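Side-chain contacts in metallopeptidase containing co-catalytic metalloactive site (Shewanella denitrificans OS217, PDB 3B2Y), which probably acts as a zinc-dependent carboxypeptidase-like hydrolase of the M14 family, here with a nickel ion bound at its metal site: residues L150-A155 / E231-R236; N44-V49 / Q156-A161; G201-L206 / N260-G265; G117-F120 / E125-N128. One frame throughout, in Å; residues are numbered along the deposited sequence.

Contact 1: L150-A155 / E231-R236; sequences LLLEHA and EAFLVR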
loop_
_atom_site.group_PDB
_atom_site.type_symbol
_atom_site.label_atom_id
_atom_site.label_comp_id
_atom_site.label_asym_id
_atom_site.label_seq_id
_atom_site.Cartn_x
_atom_site.Cartn_y
_atom_site.Cartn_z
ATOM N N LEU A 150 -3.416 -16.033 4.698
ATOM C CA LEU A 150 -4.388 -15.478 5.651
ATOM C C LEU A 150 -5.266 -14.446 4.955
ATOM O O LEU A 150 -6.450 -14.371 5.190
ATOM C CB LEU A 150 -3.684 -14.814 6.841
ATOM C CG LEU A 150 -2.807 -15.721 7.729
ATOM C CD1 LEU A 150 -1.942 -14.866 8.737
ATOM C CD2 LEU A 150 -3.721 -16.854 8.457
ATOM N N LEU A 151 -4.683 -13.648 4.073
ATOM C CA LEU A 151 -5.469 -12.764 3.211
ATOM C C LEU A 151 -6.435 -13.475 2.278
ATOM O O LEU A 151 -7.587 -13.081 2.139
ATOM C CB LEU A 151 -4.539 -11.861 2.377
ATOM C CG LEU A 151 -3.723 -10.808 3.122
ATOM C CD1 LEU A 151 -3.038 -10.001 2.105
ATOM C CD2 LEU A 151 -4.531 -9.891 4.004
ATOM N N LEU A 152 -5.991 -14.579 1.706
ATOM C CA LEU A 152 -6.817 -15.380 0.813
ATOM C C LEU A 152 -8.004 -16.048 1.541
ATOM O O LEU A 152 -9.055 -16.316 0.920
ATOM C CB LEU A 152 -5.926 -16.356 0.034
ATOM C CG LEU A 152 -5.105 -15.807 -1.141
ATOM C CD1 LEU A 152 -4.200 -16.887 -1.729
ATOM C CD2 LEU A 152 -6.042 -15.215 -2.271
ATOM N N GLU A 153 -7.879 -16.303 2.847
ATOM C CA GLU A 153 -8.986 -16.789 3.713
ATOM C C GLU A 153 -10.106 -15.746 3.813
ATOM O O GLU A 153 -11.210 -16.093 4.170
ATOM C CB GLU A 153 -8.488 -17.149 5.133
ATOM C CG GLU A 153 -7.631 -18.431 5.224
ATOM C CD GLU A 153 -7.370 -18.931 6.688
ATOM O OE1 GLU A 153 -7.318 -18.091 7.630
ATOM O OE2 GLU A 153 -7.238 -20.177 6.900
ATOM N N HIS A 154 -9.796 -14.490 3.472
ATOM C CA HIS A 154 -10.718 -13.351 3.524
ATOM C C HIS A 154 -10.825 -12.743 2.147
ATOM O O HIS A 154 -11.116 -11.557 1.976
ATOM C CB HIS A 154 -10.178 -12.348 4.528
ATOM C CG HIS A 154 -10.140 -12.894 5.912
ATOM N ND1 HIS A 154 -9.026 -13.518 6.449
ATOM C CD2 HIS A 154 -11.108 -12.987 6.844
ATOM C CE1 HIS A 154 -9.307 -13.928 7.669
ATOM N NE2 HIS A 154 -10.554 -13.596 7.942
ATOM N N ALA A 155 -10.663 -13.569 1.130
ATOM C CA ALA A 155 -10.640 -13.011 -0.246
ATOM C C ALA A 155 -11.932 -12.238 -0.583
ATOM O O ALA A 155 -11.928 -11.177 -1.205
ATOM C CB ALA A 155 -10.472 -14.114 -1.211
ATOM N N GLU A 231 -2.385 -6.920 -5.825
ATOM C CA GLU A 231 -3.104 -5.940 -6.657
ATOM C C GLU A 231 -3.564 -6.553 -7.988
ATOM O O GLU A 231 -4.667 -6.279 -8.438
ATOM C CB GLU A 231 -2.274 -4.639 -6.790
ATOM C CG GLU A 231 -0.862 -4.799 -7.382
ATOM C CD GLU A 231 0.255 -5.133 -6.372
ATOM O OE1 GLU A 231 0.003 -5.657 -5.264
ATOM O OE2 GLU A 231 1.424 -4.880 -6.733
ATOM N N ALA A 232 -2.749 -7.337 -8.661
ATOM C CA ALA A 232 -3.204 -7.948 -9.930
ATOM C C ALA A 232 -4.332 -8.934 -9.675
ATOM O O ALA A 232 -5.273 -9.046 -10.480
ATOM C CB ALA A 232 -2.050 -8.626 -10.693
ATOM N N PHE A 233 -4.195 -9.698 -8.608
ATOM C CA PHE A 233 -5.256 -10.591 -8.091
ATOM C C PHE A 233 -6.598 -9.849 -7.909
ATOM O O PHE A 233 -7.648 -10.288 -8.380
ATOM C CB PHE A 233 -4.848 -11.223 -6.735
ATOM C CG PHE A 233 -5.948 -11.985 -6.093
ATOM C CD1 PHE A 233 -6.314 -13.231 -6.604
ATOM C CD2 PHE A 233 -6.687 -11.461 -4.998
ATOM C CE1 PHE A 233 -7.390 -13.945 -6.033
ATOM C CE2 PHE A 233 -7.767 -12.171 -4.432
ATOM C CZ PHE A 233 -8.090 -13.437 -4.929
ATOM N N LEU A 234 -6.567 -8.718 -7.232
ATOM C CA LEU A 234 -7.803 -7.986 -7.017
ATOM C C LEU A 234 -8.393 -7.446 -8.369
ATOM O O LEU A 234 -9.576 -7.394 -8.517
ATOM C CB LEU A 234 -7.663 -6.914 -5.981
ATOM C CG LEU A 234 -7.176 -7.265 -4.604
ATOM C CD1 LEU A 234 -6.905 -6.000 -3.856
ATOM C CD2 LEU A 234 -8.261 -8.067 -3.973
ATOM N N VAL A 235 -7.546 -7.078 -9.335
ATOM C CA VAL A 235 -8.020 -6.670 -10.640
ATOM C C VAL A 235 -8.667 -7.847 -11.365
ATOM O O VAL A 235 -9.751 -7.725 -11.950
ATOM C CB VAL A 235 -6.880 -6.011 -11.414
ATOM C CG1 VAL A 235 -7.254 -5.767 -12.907
ATOM C CG2 VAL A 235 -6.457 -4.685 -10.625
ATOM N N ARG A 236 -8.009 -8.993 -11.384
ATOM C CA ARG A 236 -8.583 -10.192 -12.059
ATOM C C ARG A 236 -9.928 -10.533 -11.369
ATOM O O ARG A 236 -10.858 -11.055 -11.979
ATOM C CB ARG A 236 -7.627 -11.349 -11.891
ATOM C CG ARG A 236 -6.381 -11.228 -12.682
ATOM C CD ARG A 236 -5.766 -12.610 -12.851
ATOM N NE ARG A 236 -4.435 -12.537 -13.456
ATOM C CZ ARG A 236 -3.297 -12.444 -12.767
ATOM N NH1 ARG A 236 -3.305 -12.429 -11.430
ATOM N NH2 ARG A 236 -2.147 -12.380 -13.428
#
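Leu152 and Ala155 meet Phe233 across two backbones that stay well apart, the nearest alpha carbons, those of Ala155 and Leu234, being 8.9 Å from each other, so side chains alone bridge the gap. The Phe233 side chain starts toward segment 150-155, and with CG anti to the backbone N (chi1 173°) its CZ end meets Leu152. One branch of Leu152 does the touching. CD2 lies 3.8 Å from CZ of Phe233 and 4.2 Å from the ring centroid, only 26° off the ring normal, which makes this a CH-pi contact over one face. Ala155 CB approaches the same ring differently, at the edge near its plane, 4.5 Å from CZ of Phe233. Leu152 thus covers one face near CZ, while Ala155 only borders the edge there. Both come from the turn that joins helix 146-152 to helix 155-161, a type I beta turn from Leu152 to Ala155 with His154 at the N-cap position of the second helix. His154 ND1 donates back to Leu150 O of helix 146-152 at 3.0 Å; the bond is nearly straight at 165°, and the acceptor lies in the imidazole plane. Outside the two segments, Phe233 also packs on Phe131, and Leu152 on Leu133.

Contact 2: N44-V49 / Q156-A161; sequences NTLGSV and QLLCAA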
loop_
_atom_site.group_PDB
_atom_site.type_symbol
_atom_site.label_atom_id
_atom_site.label_comp_id
_atom_site.label_asym_id
_atom_site.label_seq_id
_atom_site.Cartn_x
_atom_site.Cartn_y
_atom_site.Cartn_z
ATOM N N ASN A 44 -10.960 -5.429 11.942
ATOM C CA ASN A 44 -11.126 -6.825 11.624
ATOM C C ASN A 44 -9.759 -7.508 11.535
ATOM O O ASN A 44 -8.932 -7.166 10.641
ATOM C CB ASN A 44 -11.822 -6.985 10.290
ATOM C CG ASN A 44 -12.151 -8.431 9.993
ATOM O OD1 ASN A 44 -11.728 -9.359 10.725
ATOM N ND2 ASN A 44 -12.938 -8.640 8.963
ATOM N N THR A 45 -9.465 -8.365 12.499
ATOM C CA THR A 45 -8.146 -9.021 12.490
ATOM C C THR A 45 -8.205 -10.229 11.506
ATOM O O THR A 45 -8.913 -11.200 11.790
ATOM C CB THR A 45 -7.741 -9.436 13.886
ATOM O OG1 THR A 45 -7.674 -8.277 14.768
ATOM C CG2 THR A 45 -6.411 -10.131 13.861
ATOM N N LEU A 46 -7.452 -10.163 10.433
ATOM C CA LEU A 46 -7.394 -11.213 9.366
ATOM C C LEU A 46 -6.436 -12.334 9.741
ATOM O O LEU A 46 -6.544 -13.427 9.223
ATOM C CB LEU A 46 -6.954 -10.657 8.001
ATOM C CG LEU A 46 -7.741 -9.468 7.419
ATOM C CD1 LEU A 46 -7.462 -9.163 5.987
ATOM C CD2 LEU A 46 -9.252 -9.735 7.672
ATOM N N GLY A 47 -5.594 -12.095 10.734
ATOM C CA GLY A 47 -4.658 -13.088 11.197
ATOM C C GLY A 47 -3.598 -12.420 12.033
ATOM O O GLY A 47 -3.521 -11.194 12.121
ATOM N N SER A 48 -2.701 -13.243 12.533
ATOM C CA SER A 48 -1.616 -12.768 13.394
ATOM C C SER A 48 -0.417 -13.676 13.298
ATOM O O SER A 48 -0.580 -14.884 13.121
ATOM C CB SER A 48 -2.121 -12.579 14.837
ATOM O OG SER A 48 -2.155 -13.689 15.660
ATOM N N VAL A 49 0.786 -13.106 13.379
ATOM C CA VAL A 49 2.002 -13.865 13.384
ATOM C C VAL A 49 2.971 -13.197 14.358
ATOM O O VAL A 49 3.047 -11.966 14.400
ATOM C CB VAL A 49 2.591 -13.939 11.948
ATOM C CG1 VAL A 49 2.838 -12.616 11.417
ATOM C CG2 VAL A 49 3.873 -14.853 11.936
ATOM N N GLN A 156 -13.057 -12.818 -0.271
ATOM C CA GLN A 156 -14.323 -12.201 -0.656
ATOM C C GLN A 156 -14.466 -10.830 -0.021
ATOM O O GLN A 156 -14.967 -9.927 -0.630
ATOM C CB GLN A 156 -15.463 -13.082 -0.214
ATOM C CG GLN A 156 -16.759 -12.830 -0.968
ATOM C CD GLN A 156 -17.382 -14.138 -1.431
ATOM O OE1 GLN A 156 -17.864 -14.943 -0.615
ATOM N NE2 GLN A 156 -17.343 -14.376 -2.745
ATOM N N LEU A 157 -14.050 -10.725 1.230
ATOM C CA LEU A 157 -14.104 -9.470 1.987
ATOM C C LEU A 157 -13.173 -8.455 1.291
ATOM O O LEU A 157 -13.548 -7.298 1.076
ATOM C CB LEU A 157 -13.707 -9.727 3.414
ATOM C CG LEU A 157 -13.616 -8.519 4.323
ATOM C CD1 LEU A 157 -15.006 -7.975 4.554
ATOM C CD2 LEU A 157 -12.889 -8.884 5.571
ATOM N N LEU A 158 -11.990 -8.887 0.857
ATOM C CA LEU A 158 -11.035 -7.977 0.249
ATOM C C LEU A 158 -11.474 -7.521 -1.159
ATOM O O LEU A 158 -11.217 -6.388 -1.553
ATOM C CB LEU A 158 -9.653 -8.614 0.176
ATOM C CG LEU A 158 -9.095 -8.720 1.602
ATOM C CD1 LEU A 158 -7.848 -9.631 1.570
ATOM C CD2 LEU A 158 -8.806 -7.352 2.250
ATOM N N CYS A 159 -12.070 -8.427 -1.913
ATOM C CA CYS A 159 -12.639 -8.110 -3.224
ATOM C C CYS A 159 -13.783 -7.089 -3.076
ATOM O O CYS A 159 -13.809 -6.084 -3.791
ATOM C CB CYS A 159 -13.048 -9.386 -3.939
ATOM S SG CYS A 159 -11.538 -10.323 -4.422
ATOM N N ALA A 160 -14.691 -7.319 -2.142
ATOM C CA ALA A 160 -15.750 -6.308 -1.800
ATOM C C ALA A 160 -15.147 -4.920 -1.488
ATOM O O ALA A 160 -15.645 -3.862 -1.979
ATOM C CB ALA A 160 -16.628 -6.789 -0.604
ATOM N N ALA A 161 -14.056 -4.938 -0.716
ATOM C CA ALA A 161 -13.398 -3.698 -0.243
ATOM C C ALA A 161 -12.731 -2.886 -1.337
ATOM O O ALA A 161 -12.540 -1.675 -1.174
ATOM C CB ALA A 161 -12.416 -4.032 0.958
#
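Apolar contact between Leu46 and the pair Leu157 and Leu158 joins strand 44-49 to helix 156-161, and each leucine of the helix meets a different branch of Leu46. CD2 of Leu46 lies 4.3 Å from CD2 of Leu157, while CD1 of Leu46 is 4.4 Å from CD2 of Leu158. These separations describe methyl groups in loose van der Waals contact. The segment axes come no nearer than 12.3 Å and run at 132° to each other. Strand 42-49 pairs with 52-58 in a two-stranded antiparallel sheet, and Leu46 sits at a classic beta bulge, where it and Gly47 both face Ile54. From the bulge, Leu46 also reaches Leu151 and Leu106, which lie on helix 146-152 and on strand 102-106 of the central sheet.

The second kind of contact is polar against apolar. Asn44 and Leu157 approach from opposite directions, and the amide ND2 of Asn44 meets CD2 of Leu157 at 3.4 Å without a hydrogen bond. Each has CG anti to its own backbone N (chi1 -174° in Asn44, 176° in Leu157), which extends the two groups across the gap. Leu157 packs further on Leu56 and Gln58 of the hairpin's other strand.

Contact 3: G201-L206 / N260-G265; sequences GQYFKL and NSAAMG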
loop_
_atom_site.group_PDB
_atom_site.type_symbol
_atom_site.label_atom_id
_atom_site.label_comp_id
_atom_site.label_asym_id
_atom_site.label_seq_id
_atom_site.Cartn_x
_atom_site.Cartn_y
_atom_site.Cartn_z
ATOM N N GLY A 201 5.167 12.653 -8.639
ATOM C CA GLY A 201 6.072 13.606 -9.314
ATOM C C GLY A 201 6.277 14.983 -8.655
ATOM O O GLY A 201 7.249 15.667 -8.941
ATOM N N GLN A 202 5.386 15.401 -7.774
ATOM C CA GLN A 202 5.551 16.630 -6.980
ATOM C C GLN A 202 6.714 16.479 -5.972
ATOM O O GLN A 202 7.331 17.463 -5.565
ATOM C CB GLN A 202 4.270 16.981 -6.181
ATOM C CG GLN A 202 2.926 17.056 -6.930
ATOM C CD GLN A 202 1.688 16.857 -5.998
ATOM O OE1 GLN A 202 1.635 15.945 -5.117
ATOM N NE2 GLN A 202 0.667 17.696 -6.220
ATOM N N TYR A 203 7.016 15.236 -5.589
ATOM C CA TYR A 203 8.015 14.937 -4.575
ATOM C C TYR A 203 9.371 14.459 -5.127
ATOM O O TYR A 203 10.416 14.796 -4.576
ATOM C CB TYR A 203 7.454 13.912 -3.581
ATOM C CG TYR A 203 6.399 14.507 -2.698
ATOM C CD1 TYR A 203 6.732 15.178 -1.519
ATOM C CD2 TYR A 203 5.058 14.449 -3.066
ATOM C CE1 TYR A 203 5.718 15.758 -0.715
ATOM C CE2 TYR A 203 4.060 15.010 -2.277
ATOM C CZ TYR A 203 4.388 15.660 -1.109
ATOM O OH TYR A 203 3.377 16.221 -0.343
ATOM N N PHE A 204 9.341 13.644 -6.183
ATOM C CA PHE A 204 10.552 13.023 -6.744
ATOM C C PHE A 204 10.533 13.090 -8.253
ATOM O O PHE A 204 9.483 13.280 -8.853
ATOM C CB PHE A 204 10.691 11.549 -6.309
ATOM C CG PHE A 204 10.551 11.339 -4.833
ATOM C CD1 PHE A 204 11.563 11.755 -3.968
ATOM C CD2 PHE A 204 9.411 10.766 -4.314
ATOM C CE1 PHE A 204 11.437 11.571 -2.586
ATOM C CE2 PHE A 204 9.273 10.567 -2.930
ATOM C CZ PHE A 204 10.295 11.013 -2.072
ATOM N N LYS A 205 11.707 12.949 -8.858
ATOM C CA LYS A 205 11.826 12.819 -10.307
ATOM C C LYS A 205 11.255 11.469 -10.695
ATOM O O LYS A 205 11.434 10.470 -9.956
ATOM C CB LYS A 205 13.288 12.964 -10.767
ATOM C CG LYS A 205 13.706 14.424 -10.951
ATOM N N LEU A 206 10.518 11.483 -11.800
ATOM C CA LEU A 206 9.938 10.287 -12.421
ATOM C C LEU A 206 11.022 9.439 -13.042
ATOM O O LEU A 206 11.960 9.976 -13.710
ATOM C CB LEU A 206 8.962 10.671 -13.560
ATOM C CG LEU A 206 7.740 11.461 -13.135
ATOM C CD1 LEU A 206 6.836 11.648 -14.333
ATOM C CD2 LEU A 206 7.019 10.789 -11.935
ATOM N N ASN A 260 3.829 9.224 -0.142
ATOM C CA ASN A 260 2.836 8.130 0.067
ATOM C C ASN A 260 1.463 8.655 0.501
ATOM O O ASN A 260 0.432 8.312 -0.102
ATOM C CB ASN A 260 3.364 7.134 1.084
ATOM C CG ASN A 260 4.268 6.080 0.441
ATOM O OD1 ASN A 260 3.785 5.097 -0.115
ATOM N ND2 ASN A 260 5.565 6.283 0.511
ATOM N N SER A 261 1.473 9.538 1.475
ATOM C CA SER A 261 0.252 10.176 1.961
ATOM C C SER A 261 -0.441 10.970 0.841
ATOM O O SER A 261 -1.657 10.946 0.736
ATOM C CB SER A 261 0.590 11.063 3.182
ATOM O OG SER A 261 -0.591 11.609 3.759
ATOM N N ALA A 262 0.368 11.647 -0.001
ATOM C CA ALA A 262 -0.116 12.422 -1.163
ATOM C C ALA A 262 -0.712 11.545 -2.250
ATOM O O ALA A 262 -1.753 11.951 -2.785
ATOM C CB ALA A 262 1.013 13.284 -1.754
ATOM N N ALA A 263 -0.059 10.409 -2.586
ATOM C CA ALA A 263 -0.637 9.349 -3.494
ATOM C C ALA A 263 -1.984 8.879 -3.018
ATOM O O ALA A 263 -2.931 8.774 -3.819
ATOM C CB ALA A 263 0.279 8.161 -3.681
HETATM N N MSE A 264 -2.086 8.641 -1.715
HETATM C CA MSE A 264 -3.315 8.183 -1.114
HETATM C C MSE A 264 -4.413 9.243 -1.217
HETATM O O MSE A 264 -5.570 8.928 -1.461
HETATM C CB MSE A 264 -3.062 7.781 0.346
HETATM C CG MSE A 264 -2.309 6.538 0.509
HETATM SE SE MSE A 264 -1.858 6.229 2.393
HETATM C CE MSE A 264 -0.322 5.023 2.171
ATOM N N GLY A 265 -4.047 10.509 -1.033
ATOM C CA GLY A 265 -4.984 11.601 -1.131
ATOM C C GLY A 265 -5.485 11.766 -2.542
ATOM O O GLY A 265 -6.661 12.020 -2.752
#
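Tyr203 and Ala262 form the main contact, a phenol ring set against a single methyl group. Both side chains start out from their backbones toward the opposing segment. On the tyrosine, CE2 makes the closest approach, 3.5 Å from CB of Ala262. The hydroxyl follows, with OH of Tyr203 4.0 Å from the same CB, and CZ of Tyr203 stands 4.2 Å from it. This sequence of distances places the methyl beside the outer corner of the ring, between the CE2 position and the hydroxyl; its approach is oblique. Tyr203 has CG anti to its carbonyl carbon and beside the backbone N (chi1 -71°), a rotation that carries the phenol across to the helix.

The partners belong to the loop that follows helix 191-201 and to the long helix 253-271. In this alpha/beta M14 fold the helix packs on the mixed sheet through Met264, modelled as selenomethionine, which touches Leu167 and Cys169 of strand 165-172, and the loop lies on its surface side. Tyr203 also rests on Gln258 and Ala259 of that helix, so the side chain spans successive turns, 258 and 259 on one and 262 on the next. The backbone supports the same docking, since Tyr203 O is hydrogen-bonded to Arg255 NE.

Next along the loop, Phe204 is buried against Arg256 and Ala259. Its ring carries CB of Tyr203 over one face, 3.7 Å above the plane and displaced toward the rim, so Tyr203 CB and the Phe204 ring pack on each other beside the helix.

Contact 4: G117-F120 / E125-N128; sequences GHRF and ENPN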
loop_
_atom_site.group_PDB
_atom_site.type_symbol
_atom_site.label_atom_id
_atom_site.label_comp_id
_atom_site.label_asym_id
_atom_site.label_seq_id
_atom_site.Cartn_x
_atom_site.Cartn_y
_atom_site.Cartn_z
ATOM N N GLY A 117 13.072 -4.711 9.341
ATOM C CA GLY A 117 13.409 -3.887 8.189
ATOM C C GLY A 117 13.825 -4.604 6.898
ATOM O O GLY A 117 14.621 -4.070 6.116
ATOM N N HIS A 118 13.293 -5.793 6.651
ATOM C CA HIS A 118 13.621 -6.507 5.406
ATOM C C HIS A 118 12.370 -6.963 4.662
ATOM O O HIS A 118 11.316 -7.126 5.224
ATOM C CB HIS A 118 14.601 -7.685 5.648
ATOM C CG HIS A 118 14.144 -8.718 6.637
ATOM N ND1 HIS A 118 12.917 -9.338 6.575
ATOM C CD2 HIS A 118 14.805 -9.322 7.649
ATOM C CE1 HIS A 118 12.812 -10.219 7.553
ATOM N NE2 HIS A 118 13.947 -10.242 8.215
ATOM N N ARG A 119 12.566 -7.236 3.394
ATOM C CA ARG A 119 11.497 -7.491 2.458
ATOM C C ARG A 119 10.658 -8.680 2.850
ATOM O O ARG A 119 9.430 -8.608 2.827
ATOM C CB ARG A 119 12.151 -7.788 1.142
ATOM C CG ARG A 119 11.243 -8.031 -0.065
ATOM C CD ARG A 119 12.130 -7.990 -1.310
ATOM N NE ARG A 119 11.289 -8.014 -2.489
ATOM C CZ ARG A 119 10.639 -6.947 -2.949
ATOM N NH1 ARG A 119 10.741 -5.766 -2.353
ATOM N NH2 ARG A 119 9.857 -7.080 -4.005
ATOM N N PHE A 120 11.327 -9.780 3.214
ATOM C CA PHE A 120 10.552 -11.015 3.510
ATOM C C PHE A 120 9.981 -11.016 4.901
ATOM O O PHE A 120 10.352 -10.228 5.764
ATOM C CB PHE A 120 11.405 -12.214 3.328
ATOM C CG PHE A 120 11.922 -12.377 1.947
ATOM C CD1 PHE A 120 11.195 -11.919 0.846
ATOM C CD2 PHE A 120 13.120 -13.010 1.742
ATOM C CE1 PHE A 120 11.667 -12.110 -0.429
ATOM C CE2 PHE A 120 13.613 -13.187 0.446
ATOM C CZ PHE A 120 12.860 -12.755 -0.621
ATOM N N GLU A 125 9.761 -15.666 3.113
ATOM C CA GLU A 125 8.776 -15.656 2.014
ATOM C C GLU A 125 8.445 -14.205 1.639
ATOM O O GLU A 125 8.336 -13.354 2.518
ATOM C CB GLU A 125 7.443 -16.331 2.478
ATOM C CG GLU A 125 7.552 -17.776 3.097
ATOM C CD GLU A 125 6.203 -18.263 3.742
ATOM O OE1 GLU A 125 5.578 -17.496 4.535
ATOM O OE2 GLU A 125 5.761 -19.396 3.393
ATOM N N ASN A 126 8.190 -13.983 0.352
ATOM C CA ASN A 126 7.677 -12.712 -0.184
ATOM C C ASN A 126 6.112 -12.671 -0.077
ATOM O O ASN A 126 5.416 -13.379 -0.847
ATOM C CB ASN A 126 8.070 -12.590 -1.632
ATOM C CG ASN A 126 7.721 -11.234 -2.243
ATOM O OD1 ASN A 126 6.891 -10.478 -1.744
ATOM N ND2 ASN A 126 8.412 -10.914 -3.343
ATOM N N PRO A 127 5.554 -11.865 0.849
ATOM C CA PRO A 127 4.106 -11.782 1.004
ATOM C C PRO A 127 3.314 -11.223 -0.221
ATOM O O PRO A 127 2.100 -11.345 -0.255
ATOM C CB PRO A 127 3.946 -10.844 2.208
ATOM C CG PRO A 127 5.227 -10.999 2.964
ATOM C CD PRO A 127 6.205 -10.984 1.828
ATOM N N ASN A 128 3.978 -10.596 -1.185
ATOM C CA ASN A 128 3.267 -10.071 -2.334
ATOM C C ASN A 128 3.368 -10.964 -3.553
ATOM O O ASN A 128 3.370 -10.507 -4.694
ATOM C CB ASN A 128 3.763 -8.667 -2.645
ATOM C CG ASN A 128 2.764 -7.870 -3.459
ATOM O OD1 ASN A 128 1.547 -8.095 -3.367
ATOM N ND2 ASN A 128 3.287 -7.067 -4.385
#
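Phe120 makes the broadest contact, setting its ring obliquely against the backbone that leads from Glu125 into Asn126. Glu125 O is 3.4 Å from CB and 3.6 Å from CD1 of Phe120, while CE1 of Phe120 reaches CB of Asn126 at 3.8 Å. The ring plane stands 43° from the Asn126 amide. Nearby, the guanidinium of Arg119 passes the same amide, with NH2 of Arg119 4.2 Å from ND2 of Asn126 and the two planes 72° apart. This is proximity without a hydrogen bond, and both groups have their polar partners elsewhere. Arg119, extended from CG to NE, is salt-bridged through NH1 to Glu78 and also hydrogen-bonded to Glu79. In Asn126, OD1 accepts from the backbone N of Asn128 at 3.0 Å, closing an Asx turn; the donor lies 38° out of the carbonyl plane. The same oxygen is hydrogen-bonded to His76 NE2. Since His76 and Glu79, together with His170, form the nickel site, Asn126 and Arg119 are second-shell residues, with the arginine side chain about 4 Å from the ion. Two metal-bound histidines and a glutamate are the ligand set characteristic of M14 metallopeptidases.

Overall arrangement
Contacts 1 and 2 are neighbours, their centres 9 Å apart; they draw on the consecutive helices 146-152 and 155-161, and their segments alternate along the chain. Contact 4, nested inside the loop that contact 2 closes, is complete before contacts 1 and 3 open; the segments of contacts 1 and 3 also alternate. Contact 4 lies about 17 Å from contact 1, centre to centre, and meets it through Asn128 and Glu231. Contact 3 stands across the chain's centre from contacts 1 and 2, about 26 and 27 Å away. Contacts 1 and 3 join helices and a loop packed about the mixed sheet, contact 2 ties the two-stranded sheet to helix 155-161, and contact 4 borders the metal site.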